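PDB 2HKE: diphosphomevalonate decarboxylase, putative from Trypanosoma brucei, which probably catalyses the ATP-dependent decarboxylation of (R)-5-diphosphomevalonate to isopentenyl diphosphate in the mevalonate pathway to sterols. Local coordinates for residues G25-I30 and G202-L207; N135-A140 and S146-A151; K160-K163 and S167-V170. The protein carries 1 engineered substitution. All blocks are in the same frame, centred on the assembly; numbering follows the deposited sequence.

Contact 1 of 3, residues G25-I30 and G202-L207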
loop_
_atom_site.group_PDB
_atom_site.type_symbol
_atom_site.label_atom_id
_atom_site.label_comp_id
_atom_site.label_asym_id
_atom_site.label_seq_id
_atom_site.Cartn_x
_atom_site.Cartn_y
_atom_site.Cartn_z
ATOM N N GLY A 25 -12.036 -7.718 -19.246
ATOM C CA GLY A 25 -12.551 -8.882 -18.538
ATOM C C GLY A 25 -12.168 -8.852 -17.064
ATOM O O GLY A 25 -12.460 -9.777 -16.329
ATOM N N GLY A 26 -11.528 -7.767 -16.631
ATOM C CA GLY A 26 -10.965 -7.689 -15.277
ATOM C C GLY A 26 -11.582 -6.759 -14.274
ATOM O O GLY A 26 -11.039 -6.633 -13.181
ATOM N N GLU A 27 -12.718 -6.121 -14.581
ATOM C CA GLU A 27 -13.256 -5.111 -13.694
ATOM C C GLU A 27 -13.993 -5.672 -12.495
ATOM O O GLU A 27 -14.176 -4.968 -11.527
ATOM C CB GLU A 27 -14.135 -4.107 -14.455
ATOM C CG GLU A 27 -13.302 -3.304 -15.483
ATOM C CD GLU A 27 -13.885 -1.943 -15.862
ATOM O OE1 GLU A 27 -14.597 -1.318 -15.037
ATOM O OE2 GLU A 27 -13.572 -1.493 -16.992
ATOM N N THR A 28 -14.504 -6.898 -12.610
ATOM C CA THR A 28 -15.168 -7.556 -11.492
ATOM C C THR A 28 -14.208 -8.449 -10.769
ATOM O O THR A 28 -14.152 -8.410 -9.517
ATOM C CB THR A 28 -16.375 -8.365 -11.967
ATOM O OG1 THR A 28 -17.287 -7.476 -12.603
ATOM C CG2 THR A 28 -17.059 -9.059 -10.822
ATOM N N LEU A 29 -13.488 -9.263 -11.543
ATOM C CA LEU A 29 -12.434 -10.141 -10.986
ATOM C C LEU A 29 -11.194 -9.415 -10.483
ATOM O O LEU A 29 -10.452 -10.019 -9.700
ATOM C CB LEU A 29 -12.016 -11.237 -11.966
ATOM C CG LEU A 29 -13.135 -12.254 -12.266
ATOM C CD1 LEU A 29 -12.672 -13.151 -13.372
ATOM C CD2 LEU A 29 -13.485 -13.084 -11.029
ATOM N N ILE A 30 -10.995 -8.143 -10.862
ATOM C CA ILE A 30 -9.817 -7.345 -10.437
ATOM C C ILE A 30 -8.542 -7.994 -11.042
ATOM O O ILE A 30 -7.651 -8.514 -10.349
ATOM C CB ILE A 30 -9.745 -7.155 -8.892
ATOM C CG1 ILE A 30 -11.144 -6.868 -8.269
ATOM C CG2 ILE A 30 -8.700 -6.066 -8.538
ATOM C CD1 ILE A 30 -11.846 -5.644 -8.848
ATOM N N GLY A 202 -10.658 6.320 -11.767
ATOM C CA GLY A 202 -9.609 7.053 -12.483
ATOM C C GLY A 202 -8.732 6.159 -13.327
ATOM O O GLY A 202 -8.333 6.514 -14.457
ATOM N N MET A 203 -8.378 4.996 -12.789
ATOM C CA MET A 203 -7.441 4.135 -13.500
ATOM C C MET A 203 -8.045 3.656 -14.814
ATOM O O MET A 203 -7.334 3.536 -15.820
ATOM C CB MET A 203 -6.929 2.938 -12.656
ATOM C CG MET A 203 -7.928 1.891 -12.291
ATOM S SD MET A 203 -7.109 0.489 -11.411
ATOM C CE MET A 203 -6.707 1.258 -9.853
ATOM N N GLN A 204 -9.342 3.414 -14.831
ATOM C CA GLN A 204 -9.963 3.011 -16.097
ATOM C C GLN A 204 -10.080 4.242 -17.041
ATOM O O GLN A 204 -9.971 4.105 -18.239
ATOM C CB GLN A 204 -11.317 2.372 -15.864
ATOM C CG GLN A 204 -11.222 1.048 -15.053
ATOM C CD GLN A 204 -10.164 0.089 -15.618
ATOM O OE1 GLN A 204 -9.013 0.080 -15.170
ATOM N NE2 GLN A 204 -10.521 -0.654 -16.656
ATOM N N GLN A 205 -10.267 5.420 -16.488
ATOM C CA GLN A 205 -10.290 6.618 -17.328
ATOM C C GLN A 205 -8.924 6.818 -17.969
ATOM O O GLN A 205 -8.807 7.130 -19.143
ATOM C CB GLN A 205 -10.742 7.816 -16.503
ATOM C CG GLN A 205 -11.227 8.997 -17.339
ATOM C CD GLN A 205 -12.501 8.730 -18.158
ATOM O OE1 GLN A 205 -13.227 7.737 -17.937
ATOM N NE2 GLN A 205 -12.784 9.640 -19.119
ATOM N N SER A 206 -7.850 6.583 -17.209
ATOM C CA SER A 206 -6.486 6.614 -17.783
ATOM C C SER A 206 -6.309 5.588 -18.869
ATOM O O SER A 206 -5.747 5.858 -19.879
ATOM C CB SER A 206 -5.410 6.398 -16.696
ATOM O OG SER A 206 -5.422 7.426 -15.737
ATOM N N LEU A 207 -6.795 4.379 -18.661
ATOM C CA LEU A 207 -6.622 3.347 -19.623
ATOM C C LEU A 207 -7.335 3.711 -20.896
ATOM O O LEU A 207 -6.815 3.423 -21.962
ATOM C CB LEU A 207 -7.143 2.011 -19.097
ATOM C CG LEU A 207 -6.835 0.756 -19.877
ATOM C CD1 LEU A 207 -5.333 0.526 -20.148
ATOM C CD2 LEU A 207 -7.419 -0.424 -19.008
#
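A polar bridge between the two domains joins E27 and Q204. E27 lies in the loop between strands 5-15 and 36-40 of the N-terminal domain. Q204 lies on helix 199-209 of the C-terminal domain. The backbones stay well apart, with CA of E27 9.1 Å from CA of Q204. Only the two side chains close the gap, and they come from opposite directions. NE2 of Q204 donates to OE2 of E27 at 3.2 Å. The bond is weak and bent, with an N-H...O angle of 149°. Carboxylate and amide planes are turned 73° apart, so the two flat groups do not stack. The E27 chain is extended beyond CG and spans the gap. The Q204 chain bends at chi2 (-49°), which leaves NE2 facing the E27 carboxylate. The other end of that amide is held more firmly: OE1 of Q204 takes a hydrogen bond from the backbone N of K22, in the same loop as E27. The helix is thus tied to the loop at two points through one glutamine. The contact is small and lies at the surface. It is a sparse polar contact between the two domains of a GHMP-superfamily fold.

Contact 2 of 3, residues N135-A140 and S146-A151; sequences NVSMLA and SACRSA
S137 and C148 bring the two backbones close, with CA of S137 4.3 Å from CA of C148. N135-A140 enters helix 136-143, and S146-A151 winds through helical turns in the loop that follows it. The two run in roughly opposing directions, so V136 and S137 face A151 while A140 faces A147. Small residues make this closeness possible. S137 OG donates to the carbonyl O of C148 at 2.9 Å. It approaches obliquely, with a C=O...donor angle of 118°, and lies out of the carbonyl plane. OG of S137 sits anti to its own N (chi1 178°), which turns the hydroxyl across the gap. The same oxygen is also bonded to the backbone N of A171, so it is gripped twice. Beside it, CB of C148 rests 3.2 Å from the carbonyl O of S137. The methyl of A151 rests against both CG1 of V136, 3.8 Å away, and CB of S137. At the other end, CB of A140 meets CB of A147 at 3.9 Å. N135 caps the helix: its OD1 accepts from M138 N at 2.8 Å, and the N-H...O angle is 163°. Its ND2 gives only a weak bond to SD of M138. R149 points away from the helix, and its guanidinium bonds to N13 and S36. Around the pair, L139 packs on helices 114-130 and 76-86, and A147 touches Y119 of helix 114-130. C148 touches W158 of strand 155-159, while S137 and M138 lie on V170 of strand 170-175. The helix and its returning loop are thus packed between two helices and the hairpin strands.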
loop_
_atom_site.group_PDB
_atom_site.type_symbol
_atom_site.label_atom_id
_atom_site.label_comp_id
_atom_site.label_asym_id
_atom_site.label_seq_id
_atom_site.Cartn_x
_atom_site.Cartn_y
_atom_site.Cartn_z
ATOM N N ASN A 135 -6.587 -18.915 -1.509
ATOM C CA ASN A 135 -5.508 -18.281 -0.794
ATOM C C ASN A 135 -5.833 -16.822 -0.453
ATOM O O ASN A 135 -6.689 -16.190 -1.095
ATOM C CB ASN A 135 -4.172 -18.416 -1.528
ATOM C CG ASN A 135 -4.189 -17.760 -2.886
ATOM O OD1 ASN A 135 -4.154 -16.526 -3.015
ATOM N ND2 ASN A 135 -4.266 -18.594 -3.919
ATOM N N VAL A 136 -5.161 -16.325 0.576
ATOM C CA VAL A 136 -5.450 -15.027 1.097
ATOM C C VAL A 136 -5.334 -13.991 -0.017
ATOM O O VAL A 136 -6.184 -13.077 -0.097
ATOM C CB VAL A 136 -4.528 -14.665 2.288
ATOM C CG1 VAL A 136 -4.615 -13.133 2.609
ATOM C CG2 VAL A 136 -4.897 -15.530 3.508
ATOM N N SER A 137 -4.261 -14.097 -0.793
ATOM C CA SER A 137 -3.992 -13.096 -1.827
ATOM C C SER A 137 -5.128 -13.004 -2.871
ATOM O O SER A 137 -5.621 -11.901 -3.176
ATOM C CB SER A 137 -2.628 -13.339 -2.457
ATOM O OG SER A 137 -2.367 -12.423 -3.481
ATOM N N MET A 138 -5.576 -14.150 -3.418
ATOM C CA MET A 138 -6.622 -14.124 -4.431
ATOM C C MET A 138 -7.975 -13.685 -3.937
ATOM O O MET A 138 -8.706 -13.026 -4.676
ATOM C CB MET A 138 -6.727 -15.476 -5.143
ATOM C CG MET A 138 -5.477 -15.733 -5.997
ATOM S SD MET A 138 -5.607 -17.335 -6.879
ATOM C CE MET A 138 -7.390 -17.389 -7.050
ATOM N N LEU A 139 -8.313 -14.006 -2.699
ATOM C CA LEU A 139 -9.580 -13.487 -2.157
ATOM C C LEU A 139 -9.498 -11.991 -1.868
ATOM O O LEU A 139 -10.444 -11.252 -2.112
ATOM C CB LEU A 139 -9.931 -14.254 -0.889
ATOM C CG LEU A 139 -11.318 -13.965 -0.391
ATOM C CD1 LEU A 139 -12.362 -14.403 -1.376
ATOM C CD2 LEU A 139 -11.516 -14.607 1.007
ATOM N N ALA A 140 -8.370 -11.548 -1.327
ATOM C CA ALA A 140 -8.134 -10.138 -1.030
ATOM C C ALA A 140 -8.246 -9.301 -2.320
ATOM O O ALA A 140 -8.819 -8.233 -2.291
ATOM C CB ALA A 140 -6.764 -9.965 -0.401
ATOM N N SER A 146 -4.806 -3.865 -4.689
ATOM C CA SER A 146 -3.572 -3.727 -3.915
ATOM C C SER A 146 -3.611 -4.561 -2.617
ATOM O O SER A 146 -2.565 -4.903 -2.097
ATOM C CB SER A 146 -3.290 -2.249 -3.687
ATOM O OG SER A 146 -4.021 -1.792 -2.604
ATOM N N ALA A 147 -4.802 -4.962 -2.143
ATOM C CA ALA A 147 -4.887 -5.831 -0.943
ATOM C C ALA A 147 -4.183 -7.145 -1.162
ATOM O O ALA A 147 -3.662 -7.761 -0.224
ATOM C CB ALA A 147 -6.363 -6.080 -0.501
ATOM N N CYS A 148 -4.205 -7.627 -2.385
ATOM C CA CYS A 148 -3.594 -8.890 -2.658
ATOM C C CYS A 148 -2.083 -8.931 -2.364
ATOM O O CYS A 148 -1.530 -10.031 -2.057
ATOM C CB CYS A 148 -3.958 -9.309 -4.088
ATOM S SG CYS A 148 -2.816 -8.874 -5.365
ATOM N N ARG A 149 -1.415 -7.773 -2.312
ATOM C CA ARG A 149 0.014 -7.775 -2.059
ATOM C C ARG A 149 0.380 -7.703 -0.574
ATOM O O ARG A 149 1.539 -7.865 -0.232
ATOM C CB ARG A 149 0.707 -6.657 -2.822
ATOM C CG ARG A 149 0.521 -6.708 -4.377
ATOM C CD ARG A 149 1.395 -5.622 -5.007
ATOM N NE ARG A 149 1.112 -4.319 -4.366
ATOM C CZ ARG A 149 0.367 -3.346 -4.858
ATOM N NH1 ARG A 149 -0.150 -3.428 -6.078
ATOM N NH2 ARG A 149 0.124 -2.283 -4.106
ATOM N N SER A 150 -0.606 -7.442 0.292
ATOM C CA SER A 150 -0.370 -7.403 1.722
ATOM C C SER A 150 -0.355 -8.816 2.374
ATOM O O SER A 150 -0.143 -8.927 3.614
ATOM C CB SER A 150 -1.323 -6.421 2.390
ATOM O OG SER A 150 -0.851 -5.091 2.248
ATOM N N ALA A 151 -0.576 -9.852 1.559
ATOM C CA ALA A 151 -0.690 -11.224 2.029
ATOM C C ALA A 151 0.633 -11.800 2.495
ATOM O O ALA A 151 0.640 -12.779 3.243
ATOM C CB ALA A 151 -1.349 -12.152 0.908
#

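Contact 3 of 3, residues K160-K163 and S167-V170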
loop_
_atom_site.group_PDB
_atom_site.type_symbol
_atom_site.label_atom_id
_atom_site.label_comp_id
_atom_site.label_asym_id
_atom_site.label_seq_id
_atom_site.Cartn_x
_atom_site.Cartn_y
_atom_site.Cartn_z
ATOM N N LYS A 160 0.119 -10.503 -12.933
ATOM C CA LYS A 160 -1.129 -10.203 -13.646
ATOM C C LYS A 160 -1.902 -11.414 -14.123
ATOM O O LYS A 160 -3.126 -11.382 -14.173
ATOM C CB LYS A 160 -0.910 -9.242 -14.823
ATOM C CG LYS A 160 -0.080 -9.734 -15.919
ATOM C CD LYS A 160 -0.084 -8.650 -17.017
ATOM C CE LYS A 160 1.085 -8.853 -17.902
ATOM N NZ LYS A 160 1.017 -10.184 -18.530
ATOM N N GLY A 161 -1.188 -12.494 -14.409
ATOM C CA GLY A 161 -1.830 -13.699 -14.932
ATOM C C GLY A 161 -2.276 -13.511 -16.373
ATOM O O GLY A 161 -2.237 -12.389 -16.954
ATOM N N GLU A 162 -2.659 -14.622 -16.970
ATOM C CA GLU A 162 -3.226 -14.587 -18.306
ATOM C C GLU A 162 -4.592 -15.271 -18.433
ATOM O O GLU A 162 -5.235 -15.166 -19.470
ATOM C CB GLU A 162 -2.215 -15.186 -19.289
ATOM C CG GLU A 162 -1.749 -16.589 -18.975
ATOM C CD GLU A 162 -0.804 -17.156 -20.052
ATOM O OE1 GLU A 162 -0.235 -16.360 -20.824
ATOM O OE2 GLU A 162 -0.616 -18.400 -20.111
ATOM N N LYS A 163 -5.068 -15.909 -17.366
ATOM C CA LYS A 163 -6.319 -16.653 -17.411
ATOM C C LYS A 163 -7.519 -15.767 -17.114
ATOM O O LYS A 163 -7.556 -15.039 -16.088
ATOM C CB LYS A 163 -6.271 -17.825 -16.428
ATOM C CG LYS A 163 -5.190 -18.828 -16.793
ATOM C CD LYS A 163 -5.134 -20.017 -15.818
ATOM C CE LYS A 163 -4.116 -21.048 -16.322
ATOM N NZ LYS A 163 -4.117 -22.287 -15.486
ATOM N N SER A 167 -7.475 -17.289 -12.138
ATOM C CA SER A 167 -6.863 -18.359 -11.332
ATOM C C SER A 167 -5.346 -18.281 -11.243
ATOM O O SER A 167 -4.756 -18.940 -10.390
ATOM C CB SER A 167 -7.305 -19.750 -11.837
ATOM O OG SER A 167 -6.829 -19.923 -13.145
ATOM N N ASP A 168 -4.705 -17.473 -12.083
ATOM C CA ASP A 168 -3.282 -17.197 -11.977
ATOM C C ASP A 168 -2.960 -15.717 -11.667
ATOM O O ASP A 168 -1.828 -15.272 -11.783
ATOM C CB ASP A 168 -2.548 -17.641 -13.236
ATOM C CG ASP A 168 -2.982 -16.896 -14.477
ATOM O OD1 ASP A 168 -4.010 -16.192 -14.453
ATOM O OD2 ASP A 168 -2.290 -17.047 -15.519
ATOM N N CYS A 169 -3.973 -14.959 -11.296
ATOM C CA CYS A 169 -3.785 -13.554 -10.970
ATOM C C CYS A 169 -3.617 -13.434 -9.438
ATOM O O CYS A 169 -4.596 -13.437 -8.662
ATOM C CB CYS A 169 -4.974 -12.752 -11.488
ATOM S SG CYS A 169 -4.869 -10.999 -11.271
ATOM N N VAL A 170 -2.370 -13.367 -9.001
ATOM C CA VAL A 170 -2.068 -13.604 -7.602
ATOM C C VAL A 170 -0.738 -12.990 -7.234
ATOM O O VAL A 170 0.109 -12.812 -8.093
ATOM C CB VAL A 170 -2.049 -15.128 -7.343
ATOM C CG1 VAL A 170 -0.857 -15.748 -8.086
ATOM C CG2 VAL A 170 -2.057 -15.463 -5.802
HETATM O O HOH W 1 -5.598 -14.068 -14.606
#
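The carboxylate of D168 fits against the backbone of G161-K163 and takes two successive amides. E162 N donates to OD2 of D168 at 2.8 Å, and the bond is almost straight (175°). K163 N donates to OD1 of D168 at 3.1 Å. Both oxygens are met on their syn sides, with the donors somewhat out of the carboxylate plane, and this pair of bonds fixes the rotation of the group. CG of D168 lies between the backbone N and carbonyl carbon (chi1 63°), which turns the acid across to the other arm. A water gives the carboxylate a third partner, on OD1. It donates to OD1 of D168 at 2.7 Å and to the carbonyl O of K163 at 2.6 Å. G161 has positive phi, and its CA lets the carboxylate come close, with OD1 of D168 3.3 Å from CA of G161. The aliphatic part of K163 crosses the carboxylate at a slant, its CB 3.4 Å from OD1 of D168. CD of K163 reaches OG of S167 at 3.2 Å. That hydroxyl is itself bonded to D165 in the loop. Deeper in, SG of C169 lies 3.4 Å from the carbonyl O of K160. R23 donates a hydrogen bond to that carbonyl. Beyond it, V170 pairs by backbone with N159. The arrangement is the loop of a beta hairpin between antiparallel strands 155-159 and 170-175, pinned across its neck by an aspartate.

How the contacts relate
Contacts 2 and 3 follow each other along the chain, and both are nested within the long loop that contact 1 closes. Contact 3 is the middle neighbour in space. Its centre lies about 13 Å from that of contact 2 and about 15 Å from that of contact 1. It touches both: CG of M138 meets CG2 of V170 at 3.4 Å, and O of I30 lies 3.8 Å from SG of C169. Contacts 1 and 2 do not touch, their nearest atoms being about 6 Å apart. R141, just after N135-A140, bonds to the carbonyls of L29 and C169 and so connects all three regions. Contact 1 alone crosses between the domains.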